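PDB 4Q6B: extracellular ligand-binding receptor from Desulfitobacterium hafniense, which binds leucine in the cleft between its two lobes and probably delivers amino acids to an ABC transporter. Local coordinates for residues A288-V293 against E322-M327; F120-S125 against G326-D331; V146-D151 against N178-L183. All coordinates share one frame; numbering follows the deposited sequence. Where two conformers were deposited one is given.

Contact 1 (A288-V293 against E322-M327)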
loop_
_atom_site.group_PDB
_atom_site.type_symbol
_atom_site.label_atom_id
_atom_site.label_comp_id
_atom_site.label_asym_id
_atom_site.label_seq_id
_atom_site.Cartn_x
_atom_site.Cartn_y
_atom_site.Cartn_z
ATOM N N ALA A 288 8.598 1.090 -0.712
ATOM C CA ALA A 288 7.710 1.729 -1.698
ATOM C C ALA A 288 8.160 3.164 -2.019
ATOM O O ALA A 288 8.157 3.583 -3.183
ATOM C CB ALA A 288 6.268 1.693 -1.183
ATOM N N GLY A 289 8.552 3.914 -0.989
ATOM C CA GLY A 289 9.122 5.254 -1.205
ATOM C C GLY A 289 10.396 5.223 -2.032
ATOM O O GLY A 289 10.601 6.060 -2.938
ATOM N N TYR A 290 11.293 4.283 -1.725
ATOM C CA TYR A 290 12.536 4.139 -2.448
ATOM C C TYR A 290 12.237 3.825 -3.925
ATOM O O TYR A 290 12.762 4.505 -4.844
ATOM C CB TYR A 290 13.411 3.058 -1.760
ATOM C CG TYR A 290 14.775 2.870 -2.406
ATOM C CD1 TYR A 290 14.945 2.034 -3.510
ATOM C CD2 TYR A 290 15.888 3.519 -1.902
ATOM C CE1 TYR A 290 16.214 1.835 -4.083
ATOM C CE2 TYR A 290 17.141 3.363 -2.468
ATOM C CZ TYR A 290 17.305 2.518 -3.570
ATOM O OH TYR A 290 18.564 2.365 -4.118
ATOM N N ASP A 291 11.388 2.831 -4.178
ATOM C CA ASP A 291 11.101 2.500 -5.572
ATOM C C ASP A 291 10.409 3.678 -6.284
ATOM O O ASP A 291 10.665 3.884 -7.513
ATOM C CB ASP A 291 10.223 1.242 -5.707
ATOM C CG ASP A 291 11.044 -0.053 -5.723
ATOM O OD1 ASP A 291 12.303 -0.029 -5.693
ATOM O OD2 ASP A 291 10.402 -1.122 -5.751
ATOM N N ALA A 292 9.632 4.479 -5.561
ATOM C CA ALA A 292 8.925 5.560 -6.254
ATOM C C ALA A 292 9.927 6.604 -6.741
ATOM O O ALA A 292 9.782 7.151 -7.808
ATOM C CB ALA A 292 7.907 6.239 -5.316
ATOM N N VAL A 293 10.894 6.944 -5.898
ATOM C CA VAL A 293 11.920 7.918 -6.256
ATOM C C VAL A 293 12.756 7.371 -7.406
ATOM O O VAL A 293 13.015 8.089 -8.380
ATOM C CB VAL A 293 12.842 8.275 -5.051
ATOM C CG1 VAL A 293 14.101 9.063 -5.520
ATOM C CG2 VAL A 293 12.090 9.067 -4.003
ATOM N N GLU A 322 12.230 -3.272 -12.900
ATOM C CA GLU A 322 12.602 -3.974 -11.673
ATOM C C GLU A 322 13.019 -3.043 -10.571
ATOM O O GLU A 322 13.912 -2.196 -10.763
ATOM C CB GLU A 322 13.758 -4.928 -11.997
ATOM C CG GLU A 322 13.449 -5.829 -13.154
ATOM C CD GLU A 322 12.558 -7.001 -12.781
ATOM O OE1 GLU A 322 12.316 -7.864 -13.660
ATOM O OE2 GLU A 322 12.124 -7.095 -11.611
ATOM N N GLY A 323 12.405 -3.239 -9.399
ATOM C CA GLY A 323 12.646 -2.413 -8.223
ATOM C C GLY A 323 12.949 -3.307 -7.026
ATOM O O GLY A 323 13.012 -4.523 -7.161
ATOM N N VAL A 324 13.070 -2.700 -5.845
ATOM C CA VAL A 324 13.351 -3.496 -4.654
ATOM C C VAL A 324 12.143 -4.295 -4.215
ATOM O O VAL A 324 12.273 -5.311 -3.534
ATOM C CB VAL A 324 13.849 -2.606 -3.488
ATOM C CG1 VAL A 324 14.983 -1.703 -3.982
ATOM C CG2 VAL A 324 12.704 -1.791 -2.860
HETATM N N MSE A 325 10.963 -3.838 -4.628
HETATM C CA MSE A 325 9.722 -4.547 -4.252
HETATM C C MSE A 325 9.470 -5.758 -5.161
HETATM O O MSE A 325 8.632 -6.609 -4.844
HETATM C CB MSE A 325 8.558 -3.584 -4.373
HETATM C CG MSE A 325 8.579 -2.533 -3.304
HETATM SE SE MSE A 325 7.093 -1.294 -3.623
HETATM C CE MSE A 325 5.613 -2.611 -3.763
ATOM N N GLY A 326 10.148 -5.809 -6.302
ATOM C CA GLY A 326 9.803 -6.768 -7.354
ATOM C C GLY A 326 9.594 -6.060 -8.708
ATOM O O GLY A 326 10.090 -4.941 -8.941
HETATM N N MSE A 327 8.847 -6.695 -9.602
HETATM C CA MSE A 327 8.661 -6.077 -10.893
HETATM C C MSE A 327 7.438 -5.193 -10.930
HETATM O O MSE A 327 6.330 -5.629 -10.576
HETATM C CB MSE A 327 8.625 -7.100 -12.020
HETATM C CG MSE A 327 8.528 -6.411 -13.354
HETATM SE SE MSE A 327 6.688 -6.347 -13.954
HETATM C CE MSE A 327 6.795 -7.960 -15.014
#
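Asp291 of helix 284-301 reaches the turn at Val324 and Met325 because its CG lies anti to the carbonyl carbon (chi1 -87°) and chi2 near zero puts the CA-CB bond in the carboxylate plane. Met325, a selenomethionine, runs extended through chi2 and bends at chi3 (52°), which leaves SE beside the helix. The two carboxylate oxygens then take successive backbone amides. Val324 N gives a nearly straight bond to Asp291 OD1 at 2.8 Å, on the syn lone pair, while Met325 N reaches Asp291 OD2 at 3.0 Å, again from the syn side but 22° out of the carboxylate plane. Gly323 passes against the same carboxylate, its CA 3.5 Å from Asp291 OD1; a CB there would collide with OD2. Apolar contacts flank this grip: Met325 SE rests 3.6 Å from Ala288 CA, and Val324 CG1 meets Tyr290 CE1 at 3.7 Å, their side chains crossing at about a right angle. The turn belongs to a beta hairpin, strands 321-323 and 326-328, whose link is tied to the helix. A buried carboxylate holding two N-H groups, with His328 also bonded to OD2, is likely to stay ionised, its charge shared by two oxygens that each meet a donor.

Contact 2 (F120-S125 against G326-D331)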
loop_
_atom_site.group_PDB
_atom_site.type_symbol
_atom_site.label_atom_id
_atom_site.label_comp_id
_atom_site.label_asym_id
_atom_site.label_seq_id
_atom_site.Cartn_x
_atom_site.Cartn_y
_atom_site.Cartn_z
ATOM N N PHE A 120 -0.937 7.534 -10.455
ATOM C CA PHE A 120 -0.342 6.175 -10.409
ATOM C C PHE A 120 -0.231 5.694 -8.984
ATOM O O PHE A 120 -0.277 6.491 -8.082
ATOM C CB PHE A 120 1.072 6.196 -11.012
ATOM C CG PHE A 120 1.122 6.586 -12.477
ATOM C CD1 PHE A 120 1.160 5.606 -13.445
ATOM C CD2 PHE A 120 1.088 7.932 -12.874
ATOM C CE1 PHE A 120 1.192 5.941 -14.800
ATOM C CE2 PHE A 120 1.158 8.281 -14.215
ATOM C CZ PHE A 120 1.212 7.277 -15.187
ATOM N N ARG A 121 -0.068 4.393 -8.780
ATOM C CA ARG A 121 0.439 3.913 -7.482
ATOM C C ARG A 121 1.423 2.849 -7.785
ATOM O O ARG A 121 1.305 2.218 -8.824
ATOM C CB ARG A 121 -0.678 3.346 -6.627
ATOM C CG ARG A 121 -1.570 2.370 -7.355
ATOM C CD ARG A 121 -2.480 1.624 -6.348
ATOM N NE ARG A 121 -3.724 1.296 -7.053
ATOM C CZ ARG A 121 -4.931 1.630 -6.621
ATOM N NH1 ARG A 121 -6.000 1.364 -7.372
ATOM N NH2 ARG A 121 -5.075 2.241 -5.450
ATOM N N ASN A 122 2.419 2.643 -6.920
ATOM C CA ASN A 122 3.457 1.622 -7.208
ATOM C C ASN A 122 3.327 0.435 -6.267
ATOM O O ASN A 122 4.289 -0.278 -6.006
ATOM C CB ASN A 122 4.896 2.203 -7.211
ATOM C CG ASN A 122 5.337 2.643 -5.836
ATOM O OD1 ASN A 122 4.488 2.933 -4.982
ATOM N ND2 ASN A 122 6.644 2.667 -5.592
ATOM N N ILE A 123 2.106 0.190 -5.794
ATOM C CA ILE A 123 1.837 -0.927 -4.889
ATOM C C ILE A 123 0.559 -1.592 -5.391
ATOM O O ILE A 123 -0.220 -0.962 -6.136
ATOM C CB ILE A 123 1.667 -0.421 -3.441
ATOM C CG1 ILE A 123 0.547 0.638 -3.365
ATOM C CG2 ILE A 123 2.997 0.207 -2.927
ATOM C CD1 ILE A 123 -0.017 0.753 -2.040
ATOM N N PRO A 124 0.302 -2.837 -4.971
ATOM C CA PRO A 124 -0.948 -3.504 -5.396
ATOM C C PRO A 124 -2.162 -2.864 -4.752
ATOM O O PRO A 124 -2.100 -2.389 -3.606
ATOM C CB PRO A 124 -0.812 -4.940 -4.851
ATOM C CG PRO A 124 0.315 -4.867 -3.820
ATOM C CD PRO A 124 1.197 -3.717 -4.186
ATOM N N SER A 125 -3.289 -2.897 -5.465
ATOM C CA SER A 125 -4.539 -2.366 -4.924
ATOM C C SER A 125 -5.153 -3.421 -4.024
ATOM O O SER A 125 -4.710 -4.589 -4.014
ATOM C CB SER A 125 -5.548 -2.104 -6.031
ATOM O OG SER A 125 -6.092 -3.325 -6.505
ATOM N N GLY A 326 10.148 -5.809 -6.302
ATOM C CA GLY A 326 9.803 -6.768 -7.354
ATOM C C GLY A 326 9.594 -6.060 -8.708
ATOM O O GLY A 326 10.090 -4.941 -8.941
HETATM N N MSE A 327 8.847 -6.695 -9.602
HETATM C CA MSE A 327 8.661 -6.077 -10.893
HETATM C C MSE A 327 7.438 -5.193 -10.930
HETATM O O MSE A 327 6.330 -5.629 -10.576
HETATM C CB MSE A 327 8.625 -7.100 -12.020
HETATM C CG MSE A 327 8.528 -6.411 -13.354
HETATM SE SE MSE A 327 6.688 -6.347 -13.954
HETATM C CE MSE A 327 6.795 -7.960 -15.014
ATOM N N HIS A 328 7.661 -3.949 -11.348
ATOM C CA HIS A 328 6.610 -2.933 -11.455
ATOM C C HIS A 328 6.163 -2.822 -12.903
ATOM O O HIS A 328 6.963 -2.980 -13.803
ATOM C CB HIS A 328 7.159 -1.566 -11.022
ATOM C CG HIS A 328 7.426 -1.446 -9.541
ATOM N ND1 HIS A 328 6.449 -1.096 -8.623
ATOM C CD2 HIS A 328 8.566 -1.605 -8.823
ATOM C CE1 HIS A 328 6.978 -1.049 -7.409
ATOM N NE2 HIS A 328 8.261 -1.356 -7.506
ATOM N N ARG A 329 4.889 -2.530 -13.133
ATOM C CA ARG A 329 4.462 -2.185 -14.486
ATOM C C ARG A 329 3.149 -1.436 -14.405
ATOM O O ARG A 329 2.205 -1.922 -13.790
ATOM C CB ARG A 329 4.287 -3.437 -15.325
ATOM C CG ARG A 329 3.910 -3.106 -16.742
ATOM C CD ARG A 329 3.743 -4.371 -17.545
ATOM N NE ARG A 329 3.692 -3.962 -18.962
ATOM C CZ ARG A 329 3.920 -4.781 -19.989
ATOM N NH1 ARG A 329 3.844 -4.318 -21.244
ATOM N NH2 ARG A 329 4.236 -6.057 -19.771
ATOM N N PHE A 330 3.096 -0.260 -15.008
ATOM C CA PHE A 330 1.873 0.564 -14.932
ATOM C C PHE A 330 0.974 0.277 -16.101
ATOM O O PHE A 330 1.444 0.149 -17.235
ATOM C CB PHE A 330 2.219 2.039 -14.934
ATOM C CG PHE A 330 2.991 2.452 -13.769
ATOM C CD1 PHE A 330 2.454 2.321 -12.502
ATOM C CD2 PHE A 330 4.236 3.031 -13.926
ATOM C CE1 PHE A 330 3.164 2.718 -11.406
ATOM C CE2 PHE A 330 4.935 3.462 -12.810
ATOM C CZ PHE A 330 4.378 3.294 -11.551
ATOM N N ASP A 331 -0.328 0.146 -15.839
ATOM C CA ASP A 331 -1.274 -0.001 -16.933
ATOM C C ASP A 331 -1.868 1.350 -17.370
ATOM O O ASP A 331 -1.428 2.419 -16.901
ATOM C CB ASP A 331 -2.345 -1.081 -16.651
ATOM C CG ASP A 331 -3.387 -0.668 -15.593
ATOM O OD1 ASP A 331 -3.416 0.492 -15.156
ATOM O OD2 ASP A 331 -4.215 -1.528 -15.216
#
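Phe330 packs on Phe120 where strand 119-121, the last strand of the parallel sheet in this lobe of the periplasmic-binding-protein fold, meets the chain leaving hairpin strand 326-328. From its CB, 4.0 Å from Phe120 CD1, the side chain heads toward the strand, CG anti to its own carbonyl carbon (chi1 -64°). Its CG and CD1 lie under the rim of the other ring, each 3.7 Å from Phe120 CD1. The pair is T-shaped, the edge of Phe120 directed at the face of Phe330, with centroids 4.9 Å apart and planes at 65°. Farther out, Phe330 CE1 comes edge-on to Arg121 O at 3.2 Å; this buried carbonyl has no hydrogen-bond partner in the model, so the ring's C-H edge is what it faces. A leucine in place of Phe330 would probably leave the edge of Phe120 without an aromatic face and Arg121 O without its C-H neighbour. Leu102 and Leu315 also touch Phe330. Two residues back, His328 lies alongside Asn122, imidazole and amide planes 15° apart; its ND1 bonds to Asp336, while Asn122 ND2 is held by Ala288 O. Between these two, Asn122 O lies in the plane of the imidazole, at its edge, 3.1 Å from His328 CE1.

Contact 3 (V146-D151 against N178-L183)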
loop_
_atom_site.group_PDB
_atom_site.type_symbol
_atom_site.label_atom_id
_atom_site.label_comp_id
_atom_site.label_asym_id
_atom_site.label_seq_id
_atom_site.Cartn_x
_atom_site.Cartn_y
_atom_site.Cartn_z
ATOM N N VAL A 146 -15.665 -16.218 7.552
ATOM C CA VAL A 146 -16.458 -15.061 8.015
ATOM C C VAL A 146 -15.734 -13.773 7.627
ATOM O O VAL A 146 -14.518 -13.739 7.624
ATOM C CB VAL A 146 -16.657 -15.095 9.561
ATOM C CG1 VAL A 146 -17.212 -13.766 10.117
ATOM C CG2 VAL A 146 -17.640 -16.220 9.962
ATOM N N ILE A 147 -16.463 -12.709 7.295
ATOM C CA ILE A 147 -15.812 -11.435 6.967
ATOM C C ILE A 147 -16.270 -10.397 7.988
ATOM O O ILE A 147 -17.475 -10.163 8.148
ATOM C CB ILE A 147 -16.165 -10.937 5.541
ATOM C CG1 ILE A 147 -15.600 -11.882 4.466
ATOM C CG2 ILE A 147 -15.586 -9.513 5.277
ATOM C CD1 ILE A 147 -16.085 -11.486 3.063
ATOM N N TYR A 148 -15.317 -9.775 8.693
ATOM C CA TYR A 148 -15.614 -8.636 9.589
ATOM C C TYR A 148 -15.228 -7.412 8.798
ATOM O O TYR A 148 -14.087 -7.308 8.359
ATOM C CB TYR A 148 -14.737 -8.719 10.854
ATOM C CG TYR A 148 -14.905 -7.579 11.838
ATOM C CD1 TYR A 148 -16.173 -7.091 12.183
ATOM C CD2 TYR A 148 -13.801 -7.042 12.487
ATOM C CE1 TYR A 148 -16.336 -6.040 13.143
ATOM C CE2 TYR A 148 -13.935 -6.033 13.427
ATOM C CZ TYR A 148 -15.203 -5.538 13.766
ATOM O OH TYR A 148 -15.345 -4.516 14.677
ATOM N N TYR A 149 -16.149 -6.485 8.575
ATOM C CA TYR A 149 -15.811 -5.385 7.670
ATOM C C TYR A 149 -16.255 -4.021 8.204
ATOM O O TYR A 149 -17.110 -3.962 9.075
ATOM C CB TYR A 149 -16.411 -5.629 6.271
ATOM C CG TYR A 149 -17.901 -5.517 6.241
ATOM C CD1 TYR A 149 -18.530 -4.348 5.788
ATOM C CD2 TYR A 149 -18.692 -6.570 6.669
ATOM C CE1 TYR A 149 -19.898 -4.227 5.812
ATOM C CE2 TYR A 149 -20.060 -6.461 6.682
ATOM C CZ TYR A 149 -20.652 -5.310 6.242
ATOM O OH TYR A 149 -22.024 -5.209 6.250
ATOM N N THR A 150 -15.659 -2.929 7.704
ATOM C CA THR A 150 -16.137 -1.593 8.017
ATOM C C THR A 150 -17.230 -1.216 7.027
ATOM O O THR A 150 -17.048 -1.326 5.810
ATOM C CB THR A 150 -15.009 -0.556 7.948
ATOM O OG1 THR A 150 -14.022 -0.881 8.942
ATOM C CG2 THR A 150 -15.542 0.850 8.204
ATOM N N ASP A 151 -18.374 -0.783 7.543
ATOM C CA ASP A 151 -19.475 -0.440 6.659
ATOM C C ASP A 151 -19.303 0.962 6.062
ATOM O O ASP A 151 -20.138 1.859 6.286
ATOM C CB ASP A 151 -20.821 -0.587 7.382
ATOM C CG ASP A 151 -21.997 -0.504 6.426
ATOM O OD1 ASP A 151 -21.762 -0.706 5.212
ATOM O OD2 ASP A 151 -23.138 -0.224 6.877
ATOM N N ASN A 178 -20.378 -6.251 10.821
ATOM C CA ASN A 178 -19.623 -4.998 10.926
ATOM C C ASN A 178 -19.624 -4.352 12.306
ATOM O O ASN A 178 -19.024 -3.274 12.521
ATOM C CB ASN A 178 -20.116 -4.021 9.887
ATOM C CG ASN A 178 -21.577 -3.637 10.092
ATOM O OD1 ASN A 178 -22.450 -4.075 9.349
ATOM N ND2 ASN A 178 -21.841 -2.816 11.087
ATOM N N TYR A 179 -20.315 -4.993 13.247
ATOM C CA TYR A 179 -20.403 -4.463 14.603
ATOM C C TYR A 179 -20.680 -5.575 15.594
ATOM O O TYR A 179 -21.481 -6.465 15.299
ATOM C CB TYR A 179 -21.520 -3.426 14.713
ATOM C CG TYR A 179 -21.616 -2.766 16.083
ATOM C CD1 TYR A 179 -20.682 -1.830 16.475
ATOM C CD2 TYR A 179 -22.644 -3.081 16.993
ATOM C CE1 TYR A 179 -20.735 -1.218 17.708
ATOM C CE2 TYR A 179 -22.702 -2.467 18.235
ATOM C CZ TYR A 179 -21.748 -1.552 18.591
ATOM O OH TYR A 179 -21.795 -0.922 19.804
ATOM N N TYR A 180 -20.046 -5.492 16.770
ATOM C CA TYR A 180 -20.465 -6.256 17.948
ATOM C C TYR A 180 -20.363 -5.338 19.164
ATOM O O TYR A 180 -19.444 -4.516 19.223
ATOM C CB TYR A 180 -19.606 -7.531 18.116
ATOM C CG TYR A 180 -18.137 -7.279 18.321
ATOM C CD1 TYR A 180 -17.300 -6.983 17.255
ATOM C CD2 TYR A 180 -17.582 -7.349 19.578
ATOM C CE1 TYR A 180 -15.958 -6.748 17.457
ATOM C CE2 TYR A 180 -16.247 -7.105 19.786
ATOM C CZ TYR A 180 -15.451 -6.799 18.730
ATOM O OH TYR A 180 -14.133 -6.550 18.972
ATOM N N GLY A 181 -21.297 -5.456 20.112
ATOM C CA GLY A 181 -21.369 -4.524 21.222
ATOM C C GLY A 181 -20.489 -4.804 22.425
ATOM O O GLY A 181 -20.129 -3.874 23.149
ATOM N N ASN A 182 -20.192 -6.077 22.686
ATOM C CA ASN A 182 -19.394 -6.463 23.855
ATOM C C ASN A 182 -18.894 -7.882 23.659
ATOM O O ASN A 182 -19.194 -8.513 22.640
ATOM C CB ASN A 182 -20.108 -6.262 25.222
ATOM C CG ASN A 182 -21.390 -7.051 25.355
ATOM O OD1 ASN A 182 -21.714 -7.911 24.524
ATOM N ND2 ASN A 182 -22.137 -6.763 26.420
ATOM N N LEU A 183 -18.111 -8.387 24.598
ATOM C CA LEU A 183 -17.499 -9.702 24.407
ATOM C C LEU A 183 -18.534 -10.848 24.437
ATOM O O LEU A 183 -18.409 -11.827 23.700
ATOM C CB LEU A 183 -16.416 -9.933 25.460
ATOM C CG LEU A 183 -15.089 -9.215 25.239
ATOM C CD1 LEU A 183 -14.101 -9.585 26.364
ATOM C CD2 LEU A 183 -14.523 -9.599 23.882
HETATM O O HOH W 1 -17.530 -3.337 16.089
#
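A CH-pi interaction joins Asn178 to Tyr149: Asn178 CB sits over one face of the Tyr149 ring, 4.0 Å from its centroid and 14° off the normal. Tyr149 takes chi1 70°, with CG between its backbone N and carbonyl carbon, and this sets the ring beneath Asn178. Arg176, a residue of the calcium site, makes a cation-pi contact through its side chain with the same ring. Tyr149 O is approached by two Asn178 carbons, CB at 3.1 Å and CA at 3.3 Å, the latter a CA-H...O contact. Aromatic packing comes next. Tyr148 and Tyr180 cross at about a right angle, their rings inclined at 56°, and Tyr148 OH approaches Tyr180 CE1 at 3.6 Å. Phe177 stacks on Tyr148, and Tyr180 OH bonds to Asp217. One water supplies the polar link: it lies in the plane of the Tyr148 ring, 2.9 Å from Tyr148 OH, and accepts a weak hydrogen bond from Tyr180 N at 3.4 Å. The arrangement joins the C-terminal end of strand 144-149 to the loop that follows the adjacent parallel strand 172-177; helix 153-168 connects the two strands as a beta-alpha-beta crossover of a Rossmann-like lobe in periplasmic binding proteins.

Contacts 1 and 2 form one buried region, their centres about 9 Å apart, and both depend on the hairpin containing strand 326-328: the first fixes its turn to helix 284-301, the second sets its outgoing arm against strand 119-121. Two side-chain hydrogen bonds pass between them. Contact 3 stands apart, about 35 Å from contact 1 between centres, partly exposed near the edge of the mixed sheet of the other lobe, where 172-177 is outermost; its segments fall inside the loop that contact 2 closes. The chemistry differs accordingly: a charged group meeting backbone amides in contact 1, an edge-to-face phenylalanine pair beside a histidine-asparagine pair in contact 2, and tyrosines with a bridging water in contact 3.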